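Pentafunctional AROM polypeptide (Schizosaccharomyces pombe, PDB 5SWV) probably catalyses several steps of the shikimate pathway, this portion pairing a type I dehydroquinate dehydratase with a shikimate dehydrogenase. Local coordinates at residues D59-Q64 against M105-D110; L102-M105 against F111-V114. All coordinates share one frame; numbering follows the deposited sequence.

Interaction 1: residues D59-Q64 against M105-D110; sequences DFVAEQ and MRYGCD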
# COMPACT_ATOMS: atom_id res chain seq x y z
N ASP A 59 18.01 -19.69 10.02
CA ASP A 59 17.37 -19.07 11.17
C ASP A 59 17.40 -17.54 11.07
O ASP A 59 16.39 -16.87 11.29
CB ASP A 59 18.02 -19.54 12.49
CG ASP A 59 17.69 -21.00 12.81
OD1 ASP A 59 16.53 -21.42 12.59
OD2 ASP A 59 18.59 -21.73 13.28
N PHE A 60 18.56 -17.01 10.69
CA PHE A 60 18.73 -15.56 10.54
C PHE A 60 17.86 -14.97 9.43
O PHE A 60 17.07 -14.03 9.65
CB PHE A 60 20.21 -15.26 10.27
CG PHE A 60 20.47 -13.82 9.96
CD1 PHE A 60 20.42 -12.87 10.97
CD2 PHE A 60 20.76 -13.41 8.67
CE1 PHE A 60 20.65 -11.53 10.69
CE2 PHE A 60 21.01 -12.07 8.38
CZ PHE A 60 20.96 -11.14 9.39
N VAL A 61 17.99 -15.53 8.24
CA VAL A 61 17.22 -15.06 7.10
C VAL A 61 15.74 -15.09 7.41
O VAL A 61 15.04 -14.15 7.11
CB VAL A 61 17.53 -15.89 5.83
CG1 VAL A 61 16.64 -15.44 4.67
CG2 VAL A 61 18.99 -15.74 5.45
N ALA A 62 15.28 -16.16 8.05
CA ALA A 62 13.89 -16.27 8.46
C ALA A 62 13.48 -15.21 9.50
O ALA A 62 12.40 -14.63 9.38
CB ALA A 62 13.62 -17.66 8.99
N GLU A 63 14.32 -14.97 10.51
CA GLU A 63 14.03 -13.91 11.51
C GLU A 63 13.91 -12.57 10.82
O GLU A 63 13.00 -11.80 11.12
CB GLU A 63 15.11 -13.85 12.60
CG GLU A 63 14.85 -14.78 13.78
CD GLU A 63 16.10 -15.49 14.33
OE1 GLU A 63 15.93 -16.57 14.97
OE2 GLU A 63 17.24 -14.99 14.11
N GLN A 64 14.80 -12.32 9.87
CA GLN A 64 14.79 -11.09 9.09
C GLN A 64 13.52 -10.93 8.27
O GLN A 64 12.88 -9.88 8.33
CB GLN A 64 16.01 -11.05 8.17
CG GLN A 64 17.33 -10.96 8.90
CD GLN A 64 17.63 -9.56 9.34
OE1 GLN A 64 18.07 -8.74 8.53
NE2 GLN A 64 17.39 -9.25 10.61
N MET A 105 9.92 -20.30 0.52
CA MET A 105 8.64 -20.76 0.02
C MET A 105 7.85 -21.38 1.17
O MET A 105 6.63 -21.19 1.27
CB MET A 105 8.83 -21.73 -1.17
CG MET A 105 9.47 -21.01 -2.36
SD MET A 105 10.00 -21.92 -3.85
CE MET A 105 10.41 -23.53 -3.21
N ARG A 106 8.53 -22.07 2.07
CA ARG A 106 7.88 -22.61 3.26
C ARG A 106 7.24 -21.53 4.14
O ARG A 106 6.17 -21.77 4.67
CB ARG A 106 8.82 -23.50 4.10
CG ARG A 106 8.68 -24.99 3.81
CD ARG A 106 9.61 -25.83 4.66
NE ARG A 106 11.00 -25.72 4.21
CZ ARG A 106 12.06 -25.38 4.97
NH1 ARG A 106 11.95 -25.13 6.28
NH2 ARG A 106 13.27 -25.32 4.40
N TYR A 107 7.86 -20.35 4.29
CA TYR A 107 7.20 -19.28 5.06
C TYR A 107 6.45 -18.24 4.20
O TYR A 107 6.24 -17.11 4.63
CB TYR A 107 8.09 -18.64 6.17
CG TYR A 107 9.49 -18.18 5.79
CD1 TYR A 107 9.69 -17.09 4.91
CD2 TYR A 107 10.62 -18.81 6.33
CE1 TYR A 107 10.99 -16.67 4.58
CE2 TYR A 107 11.91 -18.38 6.00
CZ TYR A 107 12.09 -17.31 5.12
OH TYR A 107 13.35 -16.91 4.78
N GLY A 108 6.02 -18.64 3.01
CA GLY A 108 5.06 -17.86 2.21
C GLY A 108 5.52 -16.53 1.61
O GLY A 108 4.76 -15.57 1.60
N CYS A 109 6.76 -16.48 1.11
CA CYS A 109 7.20 -15.37 0.27
C CYS A 109 6.34 -15.40 -0.99
O CYS A 109 6.04 -16.48 -1.51
CB CYS A 109 8.68 -15.46 -0.09
SG CYS A 109 9.79 -14.96 1.25
N ASP A 110 5.96 -14.22 -1.47
CA ASP A 110 5.08 -14.09 -2.63
C ASP A 110 5.79 -14.49 -3.91
O ASP A 110 5.21 -15.20 -4.73
CB ASP A 110 4.54 -12.68 -2.75
CG ASP A 110 3.81 -12.24 -1.50
OD1 ASP A 110 4.49 -11.94 -0.49
OD2 ASP A 110 2.56 -12.22 -1.54
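Tyr107 reaches from the end of helix 94-106 to Val61 and Ala62 on helix 58-69, and its phenol makes every contact on that side. Its CA-CB bond points toward the neighbouring helix, and with chi1 at 50° CG lies between the backbone N and the carbonyl carbon. From there the ring runs outward with one flank along Ala62. On that flank Tyr107 CD2 is still 4.2 Å from Ala62 CB, whereas Tyr107 CE2 comes within 3.5 Å of Ala62 CB. The methyl approaches the ring obliquely. Farther out, Tyr107 CZ passes over the helix backbone at Ala62, with Ala62 CA 3.9 Å away. At the tip, Tyr107 OH lies 3.6 Å from Val61 CG1, the branch set anti to its own backbone N. The two side chains cross at about a right angle, and the hydroxyl meets hydrocarbon at this point. Phe78 of strand 76-79 touches both Val61 and Tyr107, linking the pair to the sheet.

Tyr107 is also the first residue to leave helical geometry. The helix closes in a Schellman motif with Gly108, at a positive phi of 69°, as its C-prime residue; Gly108 N bonds Met105 O at 3.1 Å. Beyond the turn, Asp110 forms a salt bridge with Arg69, at the end of helix 58-69, a polar link between the two elements outside the apolar contact. The case illustrates how consecutive outer helices of a TIM barrel can meet through a small residue and an aromatic placed at a helix end. Between these two segments the ring is met by a methyl and helix backbone, and the hydroxyl by a valine methyl, so shape complementarity rather than bond direction governs this part of its surroundings.

Interaction 2: residues L102-M105 against F111-V114; sequences LSAM and FVDV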
# COMPACT_ATOMS: atom_id res chain seq x y z
N LEU A 102 14.09 -22.72 -0.74
CA LEU A 102 13.07 -23.64 -0.23
C LEU A 102 12.45 -23.16 1.06
O LEU A 102 11.24 -23.25 1.25
CB LEU A 102 13.68 -25.02 0.01
CG LEU A 102 13.98 -25.83 -1.24
CD1 LEU A 102 14.76 -27.11 -0.90
CD2 LEU A 102 12.72 -26.16 -2.02
N SER A 103 13.29 -22.66 1.95
CA SER A 103 12.82 -22.11 3.21
C SER A 103 11.87 -20.91 3.02
O SER A 103 10.84 -20.80 3.71
CB SER A 103 14.01 -21.71 4.07
OG SER A 103 13.62 -20.79 5.06
N ALA A 104 12.22 -20.05 2.07
CA ALA A 104 11.43 -18.88 1.75
C ALA A 104 10.03 -19.22 1.27
O ALA A 104 9.06 -18.50 1.57
CB ALA A 104 12.14 -18.05 0.70
N MET A 105 9.92 -20.30 0.52
CA MET A 105 8.64 -20.76 0.02
C MET A 105 7.85 -21.38 1.17
O MET A 105 6.63 -21.19 1.27
CB MET A 105 8.83 -21.73 -1.17
CG MET A 105 9.47 -21.01 -2.36
SD MET A 105 10.00 -21.92 -3.85
CE MET A 105 10.41 -23.53 -3.21
N PHE A 111 7.04 -14.05 -4.05
CA PHE A 111 7.90 -14.43 -5.17
C PHE A 111 9.28 -14.88 -4.69
O PHE A 111 9.75 -14.48 -3.63
CB PHE A 111 8.14 -13.24 -6.11
CG PHE A 111 6.90 -12.57 -6.59
CD1 PHE A 111 6.33 -11.54 -5.87
CD2 PHE A 111 6.34 -12.93 -7.81
CE1 PHE A 111 5.19 -10.89 -6.34
CE2 PHE A 111 5.20 -12.29 -8.28
CZ PHE A 111 4.63 -11.26 -7.55
N VAL A 112 9.94 -15.69 -5.52
CA VAL A 112 11.36 -16.02 -5.35
C VAL A 112 12.03 -15.82 -6.71
O VAL A 112 11.53 -16.28 -7.73
CB VAL A 112 11.56 -17.48 -4.88
CG1 VAL A 112 13.03 -17.90 -4.93
CG2 VAL A 112 11.03 -17.66 -3.46
N ASP A 113 13.16 -15.11 -6.71
CA ASP A 113 13.99 -14.98 -7.89
C ASP A 113 14.90 -16.18 -7.97
O ASP A 113 15.72 -16.42 -7.05
CB ASP A 113 14.83 -13.70 -7.84
CG ASP A 113 15.49 -13.37 -9.19
OD1 ASP A 113 16.38 -14.14 -9.65
OD2 ASP A 113 15.15 -12.32 -9.79
N VAL A 114 14.78 -16.92 -9.06
CA VAL A 114 15.60 -18.09 -9.30
C VAL A 114 16.43 -17.84 -10.54
O VAL A 114 15.91 -17.78 -11.64
CB VAL A 114 14.72 -19.33 -9.48
CG1 VAL A 114 15.56 -20.57 -9.75
CG2 VAL A 114 13.84 -19.54 -8.25
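Val112 and Met105 meet at about a right angle, the valine coming off the strand and the methionine leaving the last turn of helix 94-106. The touching branch of Val112 is CG2, anti to the carbonyl carbon and beside the backbone N (CG1 is the branch anti to N, chi1 171°). Val112 CG2 meets the methionine partway along its chain, 3.9 Å from Met105 CG, so that the thioether lies beyond the point of crossing. Ala104 supplies the second surface: its CB points toward the strand and lies 4.3 Å from the same Val112 CG2. One methyl is therefore shared by two successive helix residues. The other face of the strand, where Phe111 points, packs against Ile77 and Ile136. Thr133, in the loop before strand 134-140, touches both Met105 and Val112, while Phe78 of strand 76-79 lies against Ala104. This is helix-on-sheet packing within the beta-alpha-beta unit of strand 76-79, helix 94-106 and strand 111-115. All three touching side chains are buried and meet through carbon atoms, implying dispersion and the exclusion of water as the source of cohesion.

How the interactions relate
Helix 94-106 is common to both contacts, whose centres lie about 9 Å apart: interaction 2 presses it onto the barrel sheet, while interaction 1 joins its C-terminal end to the preceding outer helix, 58-69. Met105 belongs to both pairs of segments, though its side chain serves interaction 2. A probable hydrogen bond from Cys109 N to Ala104 O, at 3.1 Å, connects them as part of the Schellman motif that ends the helix, just ahead of strand 111-115. Together they pack the end of the barrel where that strand begins. In TIM-barrel enzymes catalysis takes place at the opposite, C-terminal ends of the strands, so both contacts are probably structural.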